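Local coordinates for protein putative Zn-dependent exopeptidase (Bacteroides vulgatus ATCC 8482, PDB 3GUX) that is probably a zinc-dependent exopeptidase of peptidase family M28, an aminopeptidase-like enzyme that would trim residues from the ends of peptides, at residues Tyr213-Gly216 with Tyr217-Arg220. Sequence-based numbering, arbitrary orientation.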
loop_
_atom_site.group_PDB
_atom_site.type_symbol
_atom_site.label_atom_id
_atom_site.label_comp_id
_atom_site.label_asym_id
_atom_site.label_seq_id
_atom_site.Cartn_x
_atom_site.Cartn_y
_atom_site.Cartn_z
ATOM N N TYR A 213 -5.131 -12.061 8.494
ATOM C CA TYR A 213 -4.411 -13.208 8.998
ATOM C C TYR A 213 -2.953 -13.115 8.564
ATOM O O TYR A 213 -2.618 -12.288 7.691
ATOM C CB TYR A 213 -5.060 -14.501 8.466
ATOM C CG TYR A 213 -6.250 -14.963 9.268
ATOM C CD1 TYR A 213 -7.423 -14.243 9.268
ATOM C CD2 TYR A 213 -6.192 -16.131 10.033
ATOM C CE1 TYR A 213 -8.503 -14.651 10.004
ATOM C CE2 TYR A 213 -7.286 -16.550 10.771
ATOM C CZ TYR A 213 -8.438 -15.789 10.745
ATOM O OH TYR A 213 -9.547 -16.147 11.463
ATOM N N TYR A 214 -2.088 -13.947 9.167
ATOM C CA TYR A 214 -0.714 -14.035 8.687
ATOM C C TYR A 214 -0.830 -14.621 7.295
ATOM O O TYR A 214 -1.245 -15.773 7.136
ATOM C CB TYR A 214 0.188 -14.923 9.535
ATOM C CG TYR A 214 0.514 -14.444 10.931
ATOM C CD1 TYR A 214 0.746 -13.099 11.213
ATOM C CD2 TYR A 214 0.707 -15.364 11.942
ATOM C CE1 TYR A 214 1.066 -12.688 12.490
ATOM C CE2 TYR A 214 1.052 -14.967 13.202
ATOM C CZ TYR A 214 1.227 -13.634 13.477
ATOM O OH TYR A 214 1.575 -13.261 14.747
ATOM N N GLU A 215 -0.533 -13.800 6.287
ATOM C CA GLU A 215 -0.599 -14.231 4.897
ATOM C C GLU A 215 0.596 -15.125 4.609
ATOM O O GLU A 215 1.729 -14.833 5.062
ATOM C CB GLU A 215 -0.669 -13.011 3.975
ATOM C CG GLU A 215 -0.846 -13.342 2.492
ATOM C CD GLU A 215 0.468 -13.698 1.810
ATOM O OE1 GLU A 215 1.504 -13.079 2.130
ATOM O OE2 GLU A 215 0.470 -14.587 0.946
ATOM N N GLY A 216 0.335 -16.211 3.871
ATOM C CA GLY A 216 1.337 -17.254 3.623
ATOM C C GLY A 216 2.709 -16.831 3.131
ATOM O O GLY A 216 3.719 -17.225 3.720
ATOM N N TYR A 217 2.762 -16.077 2.031
ATOM C CA TYR A 217 4.049 -15.631 1.478
ATOM C C TYR A 217 4.765 -14.695 2.464
ATOM O O TYR A 217 5.968 -14.891 2.759
ATOM C CB TYR A 217 3.887 -15.006 0.092
ATOM C CG TYR A 217 5.199 -14.734 -0.593
ATOM C CD1 TYR A 217 5.803 -15.695 -1.398
ATOM C CD2 TYR A 217 5.843 -13.513 -0.431
ATOM C CE1 TYR A 217 7.049 -15.446 -2.011
ATOM C CE2 TYR A 217 7.057 -13.244 -1.029
ATOM C CZ TYR A 217 7.646 -14.197 -1.834
ATOM O OH TYR A 217 8.855 -13.885 -2.400
ATOM N N SER A 218 4.026 -13.730 3.006
ATOM C CA SER A 218 4.566 -12.813 4.010
ATOM C C SER A 218 5.179 -13.575 5.218
ATOM O O SER A 218 6.237 -13.206 5.699
ATOM C CB SER A 218 3.492 -11.836 4.517
ATOM O OG SER A 218 2.896 -11.032 3.463
ATOM N N ALA A 219 4.512 -14.650 5.647
ATOM C CA ALA A 219 4.907 -15.461 6.793
ATOM C C ALA A 219 6.130 -16.328 6.546
ATOM O O ALA A 219 6.658 -16.906 7.490
ATOM C CB ALA A 219 3.736 -16.329 7.221
ATOM N N ARG A 220 6.560 -16.514 5.294
ATOM C CA ARG A 220 7.822 -17.232 5.057
ATOM C C ARG A 220 8.941 -16.313 4.546
ATOM O O ARG A 220 10.084 -16.697 4.546
ATOM C CB ARG A 220 7.620 -18.442 4.148
ATOM C CG ARG A 220 7.315 -18.175 2.745
ATOM C CD ARG A 220 7.245 -19.505 2.013
ATOM N NE ARG A 220 6.981 -19.244 0.603
ATOM C CZ ARG A 220 7.911 -19.035 -0.330
ATOM N NH1 ARG A 220 9.216 -19.068 -0.056
ATOM N NH2 ARG A 220 7.530 -18.795 -1.575
#
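Glu215 OE1 takes two bonds from Ser218, one from the backbone N at 2.7 Å and one from the hydroxyl OG at 2.8 Å. This is side-chain capping of a short helix: Glu215 sits in the link from strand 212-214 to helix 218-221, and its carboxylate reaches forward to the amides of Tyr217 and Ser218. With CG anti to the backbone N (chi1 -176°) and the chain bent at chi2, both oxygens are brought to the amides of the turn. Ser218 N meets OE1 on the syn side, nearly straight at 167° though tilted out of the carboxylate plane, whereas OG arrives almost end-on to the C-O bond. The other oxygen, OE2, accepts from Tyr217 N at 2.9 Å, a donor standing well above the carboxylate plane. Thr250 N also bonds OE2; His254 NE2 bonds OE1, linking the buried carboxylate to helix 253-260, and Ser218 OG joins strand 265-269 through Asp267 N. Were an alanine here instead of Glu215, the amides of Tyr217 and Ser218, with His254 NE2 and Thr250 N, would probably be left without that acceptor. The Tyr217 side chain points the same way as that of Glu215, its CB 3.5 Å from Glu215 OE2 and its ring 26° from the carboxylate plane, and its OH bonds Asn258. The backbone closes the turn: Ala219 N donates to Glu215 O at 2.8 Å, and Ala219 CB rests 3.3 Å from that same Glu215 O.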